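PDB 5H5M: alpha-catenin-like protein hmp-1, which helps link the cadherin-catenin complex of adherens junctions to actin filaments and is required for cell migration and shape change in the embryo. Local coordinates for residues Thr347-Glu350 with Glu351-Phe355; Leu227-Ala230 with Leu231-Thr235. All blocks are in the same frame, centred on the assembly; numbering follows the deposited sequence.

Contact 1. Residues Thr347-Glu350 with Glu351-Phe355; sequences TKEE and EMNEF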
loop_
_atom_site.group_PDB
_atom_site.type_symbol
_atom_site.label_atom_id
_atom_site.label_comp_id
_atom_site.label_asym_id
_atom_site.label_seq_id
_atom_site.Cartn_x
_atom_site.Cartn_y
_atom_site.Cartn_z
ATOM N N THR A 347 -27.508 14.162 -17.449
ATOM C CA THR A 347 -27.441 12.760 -17.057
ATOM C C THR A 347 -26.088 12.450 -16.424
ATOM O O THR A 347 -26.012 11.742 -15.421
ATOM C CB THR A 347 -27.676 11.818 -18.254
ATOM O OG1 THR A 347 -28.996 12.024 -18.772
ATOM C CG2 THR A 347 -27.531 10.359 -17.826
ATOM N N LYS A 348 -25.024 12.993 -17.008
ATOM C CA LYS A 348 -23.686 12.818 -16.458
ATOM C C LYS A 348 -23.619 13.335 -15.027
ATOM O O LYS A 348 -23.025 12.700 -14.157
ATOM C CB LYS A 348 -22.640 13.530 -17.320
ATOM C CG LYS A 348 -22.357 12.856 -18.655
ATOM C CD LYS A 348 -21.305 13.625 -19.441
ATOM C CE LYS A 348 -20.997 12.955 -20.772
ATOM N NZ LYS A 348 -22.213 12.846 -21.624
ATOM N N GLU A 349 -24.241 14.488 -14.790
ATOM C CA GLU A 349 -24.269 15.079 -13.459
ATOM C C GLU A 349 -25.031 14.185 -12.482
ATOM O O GLU A 349 -24.572 13.945 -11.364
ATOM C CB GLU A 349 -24.894 16.475 -13.499
ATOM C CG GLU A 349 -24.741 17.247 -12.200
ATOM C CD GLU A 349 -25.465 18.581 -12.211
ATOM O OE1 GLU A 349 -26.143 18.890 -13.212
ATOM O OE2 GLU A 349 -25.355 19.322 -11.214
ATOM N N GLU A 350 -26.186 13.686 -12.912
ATOM C CA GLU A 350 -26.996 12.799 -12.082
ATOM C C GLU A 350 -26.241 11.524 -11.711
ATOM O O GLU A 350 -26.292 11.069 -10.568
ATOM C CB GLU A 350 -28.302 12.437 -12.794
ATOM C CG GLU A 350 -29.274 13.599 -12.980
ATOM C CD GLU A 350 -30.533 13.189 -13.725
ATOM O OE1 GLU A 350 -30.613 12.021 -14.163
ATOM O OE2 GLU A 350 -31.446 14.030 -13.871
ATOM N N GLU A 351 -25.536 10.951 -12.681
ATOM C CA GLU A 351 -24.819 9.702 -12.453
ATOM C C GLU A 351 -23.537 9.930 -11.658
ATOM O O GLU A 351 -23.111 9.063 -10.893
ATOM C CB GLU A 351 -24.507 9.014 -13.784
ATOM C CG GLU A 351 -25.740 8.651 -14.613
ATOM C CD GLU A 351 -26.531 7.472 -14.054
ATOM O OE1 GLU A 351 -27.299 6.859 -14.826
ATOM O OE2 GLU A 351 -26.398 7.151 -12.854
ATOM N N MET A 352 -22.930 11.099 -11.841
ATOM C CA MET A 352 -21.759 11.479 -11.058
ATOM C C MET A 352 -22.129 11.571 -9.580
ATOM O O MET A 352 -21.414 11.068 -8.714
ATOM C CB MET A 352 -21.185 12.810 -11.550
ATOM C CG MET A 352 -20.154 13.427 -10.617
ATOM S SD MET A 352 -19.509 15.000 -11.224
ATOM C CE MET A 352 -20.983 16.015 -11.176
ATOM N N ASN A 353 -23.257 12.212 -9.302
ATOM C CA ASN A 353 -23.750 12.332 -7.940
ATOM C C ASN A 353 -24.145 10.975 -7.355
ATOM O O ASN A 353 -23.885 10.701 -6.184
ATOM C CB ASN A 353 -24.936 13.298 -7.889
ATOM C CG ASN A 353 -24.504 14.754 -7.960
ATOM O OD1 ASN A 353 -23.453 15.129 -7.438
ATOM N ND2 ASN A 353 -25.316 15.582 -8.607
ATOM N N GLU A 354 -24.767 10.128 -8.169
ATOM C CA GLU A 354 -25.140 8.786 -7.727
ATOM C C GLU A 354 -23.912 7.952 -7.377
ATOM O O GLU A 354 -23.935 7.166 -6.432
ATOM C CB GLU A 354 -25.971 8.072 -8.797
ATOM C CG GLU A 354 -26.223 6.585 -8.530
ATOM C CD GLU A 354 -26.960 6.309 -7.224
ATOM O OE1 GLU A 354 -27.579 7.236 -6.659
ATOM O OE2 GLU A 354 -26.925 5.147 -6.766
ATOM N N PHE A 355 -22.839 8.133 -8.140
ATOM C CA PHE A 355 -21.596 7.424 -7.874
ATOM C C PHE A 355 -20.940 7.938 -6.596
ATOM O O PHE A 355 -20.435 7.153 -5.795
ATOM C CB PHE A 355 -20.634 7.563 -9.053
ATOM C CG PHE A 355 -19.428 6.672 -8.958
ATOM C CD1 PHE A 355 -19.571 5.294 -8.938
ATOM C CD2 PHE A 355 -18.156 7.209 -8.895
ATOM C CE1 PHE A 355 -18.466 4.467 -8.854
ATOM C CE2 PHE A 355 -17.046 6.387 -8.810
ATOM C CZ PHE A 355 -17.203 5.013 -8.791
HETATM O O HOH W 1 -25.917 18.643 -8.044
#
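Glu351 lies alongside Thr347, one helical turn on, and its backbone N donates to Thr347 O at 2.9 Å. Its CG rests against the Thr347 methyl, CG2 to CG 4.1 Å; the chain then bends at chi2 (-73°), and the carboxylate forms a salt bridge with Arg335 of helix 305-339. Met352 comes next, its N bonded to Lys348 O at 2.8 Å. Its methyl CE turns back across Glu349, 4.1 Å from Glu349 CG, while the side chain also meets Ile256 and Thr260 of helix 237-260. Asn353 N bonds to Glu349 O at 3.0 Å, and the two side chains run side by side with carboxylate and amide planes 49° apart. One water joins them: it donates to Glu349 OE2 at 3.3 Å and accepts from Asn353 ND2 at 3.2 Å. Glu354 N bonds in the same way to Glu350 O, and its carboxylate pairs with Arg328. The result is an alpha-helical i to i+4 ladder whose side chains reach helices 237-260 and 305-339, consistent with a four-helix bundle. The chemistry divides this early part of helix 345-374: Glu351 and Glu354 tie it through charge to helix 305-339, whereas Glu349 and Asn353 interact through water.

Contact 2. Residues Leu227-Ala230 with Leu231-Thr235; sequences LTTA and LDNIT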
loop_
_atom_site.group_PDB
_atom_site.type_symbol
_atom_site.label_atom_id
_atom_site.label_comp_id
_atom_site.label_asym_id
_atom_site.label_seq_id
_atom_site.Cartn_x
_atom_site.Cartn_y
_atom_site.Cartn_z
ATOM N N LEU A 227 2.590 -14.046 2.426
ATOM C CA LEU A 227 3.234 -12.773 2.134
ATOM C C LEU A 227 2.383 -11.598 2.602
ATOM O O LEU A 227 2.899 -10.624 3.155
ATOM C CB LEU A 227 3.518 -12.654 0.636
ATOM C CG LEU A 227 3.990 -11.279 0.157
ATOM C CD1 LEU A 227 5.316 -10.923 0.802
ATOM C CD2 LEU A 227 4.091 -11.228 -1.363
ATOM N N THR A 228 1.078 -11.698 2.376
ATOM C CA THR A 228 0.151 -10.642 2.763
ATOM C C THR A 228 0.150 -10.468 4.274
ATOM O O THR A 228 0.172 -9.346 4.781
ATOM C CB THR A 228 -1.280 -10.935 2.280
ATOM O OG1 THR A 228 -1.262 -11.228 0.878
ATOM C CG2 THR A 228 -2.185 -9.739 2.539
ATOM N N THR A 229 0.141 -11.588 4.988
ATOM C CA THR A 229 0.171 -11.562 6.441
ATOM C C THR A 229 1.469 -10.932 6.940
ATOM O O THR A 229 1.455 -10.075 7.825
ATOM C CB THR A 229 0.037 -12.970 7.035
ATOM O OG1 THR A 229 -1.202 -13.547 6.611
ATOM C CG2 THR A 229 0.051 -12.903 8.555
ATOM N N ALA A 230 2.589 -11.357 6.365
ATOM C CA ALA A 230 3.892 -10.851 6.783
ATOM C C ALA A 230 4.006 -9.339 6.566
ATOM O O ALA A 230 4.534 -8.626 7.421
ATOM C CB ALA A 230 4.998 -11.582 6.049
ATOM N N LEU A 231 3.492 -8.856 5.437
ATOM C CA LEU A 231 3.512 -7.426 5.117
ATOM C C LEU A 231 2.655 -6.584 6.059
ATOM O O LEU A 231 3.038 -5.471 6.424
ATOM C CB LEU A 231 3.057 -7.192 3.674
ATOM C CG LEU A 231 4.106 -7.466 2.598
ATOM C CD1 LEU A 231 3.505 -7.274 1.225
ATOM C CD2 LEU A 231 5.316 -6.563 2.782
ATOM N N ASP A 232 1.493 -7.105 6.443
ATOM C CA ASP A 232 0.634 -6.409 7.401
ATOM C C ASP A 232 1.339 -6.275 8.751
ATOM O O ASP A 232 1.079 -5.342 9.506
ATOM C CB ASP A 232 -0.705 -7.139 7.575
ATOM C CG ASP A 232 -1.572 -7.085 6.323
ATOM O OD1 ASP A 232 -1.384 -6.160 5.505
ATOM O OD2 ASP A 232 -2.448 -7.965 6.162
ATOM N N ASN A 233 2.239 -7.210 9.039
ATOM C CA ASN A 233 2.964 -7.217 10.306
ATOM C C ASN A 233 4.107 -6.205 10.375
ATOM O O ASN A 233 4.578 -5.881 11.464
ATOM C CB ASN A 233 3.507 -8.618 10.591
ATOM C CG ASN A 233 2.557 -9.445 11.428
ATOM O OD1 ASN A 233 2.008 -10.444 10.966
ATOM N ND2 ASN A 233 2.356 -9.027 12.673
ATOM N N ILE A 234 4.560 -5.714 9.225
ATOM C CA ILE A 234 5.577 -4.665 9.208
ATOM C C ILE A 234 4.953 -3.347 8.755
ATOM O O ILE A 234 5.649 -2.422 8.336
ATOM C CB ILE A 234 6.772 -5.021 8.294
ATOM C CG1 ILE A 234 6.340 -5.118 6.830
ATOM C CG2 ILE A 234 7.430 -6.321 8.744
ATOM C CD1 ILE A 234 7.507 -5.043 5.858
ATOM N N THR A 235 3.629 -3.279 8.854
ATOM C CA THR A 235 2.870 -2.097 8.469
ATOM C C THR A 235 2.044 -1.600 9.653
ATOM O O THR A 235 1.330 -2.376 10.291
ATOM C CB THR A 235 1.932 -2.390 7.268
ATOM O OG1 THR A 235 2.710 -2.792 6.132
ATOM C CG2 THR A 235 1.106 -1.161 6.909
#
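Leu231 packs alongside Leu227 one turn earlier in helix 207-233, both side chains pointing the same way. From the backbone outward, Leu231 CB lies 3.5 Å from Leu227 O, the same oxygen that accepts the bond from Leu231 N at 2.9 Å. CG keeps close to that carbonyl and meets the Leu227 methyl, CG to CD1 4.1 Å, because chi1 of -79° sets it beside its own backbone N. At the tip, CD1 touches Leu227 CD1, also at 4.1 Å, and both side chains also touch Phe123. Shortening this side chain to an alanine removes CG and both methyls and would probably leave Leu227 CD1 and Phe123 without their neighbour here. The next residue, Asp232, runs beside Thr228, with the threonine CG2 4.0 Å from Asp232 OD2, while OD1 forms a salt bridge with Arg289 of helix 276-300. Beyond it the backbone bonds weaken: Asn233 N bonds to Thr229 O at 3.2 Å and only weakly to Ala230 O, and the bond from Ile234 N to Ala230 O is weak as well. Leu231 O in turn receives two donors, Ile234 N at 3.2 Å and the hydroxyl Thr235 OG1 at 2.7 Å, arriving from opposite faces of its carbonyl plane. The chemistry implies that a side-chain hydroxyl helps satisfy a carbonyl near the end of the helix, while the apolar leucine pair and the charged Asp232 fasten that end to different neighbours.

Both contacts belong to the M domain of this vinculin-family protein, an almost wholly helical region, and each lies within a single helix. Contact 2 comes first along the chain, at the closing end of helix 207-233; contact 1 follows near the start of helix 345-374, the last modelled helix. Their centres are about 38 Å apart and their nearest atoms about 24 Å, so they do not touch. The centre of contact 2 lies about 11 Å from the centre of the chain, that of contact 1 about 29 Å, at the surface. Helix 276-300 neighbours both, through Asp232 and Phe355. They are probably separate local features of a helix-bundle region in an actin- and beta-catenin-binding protein.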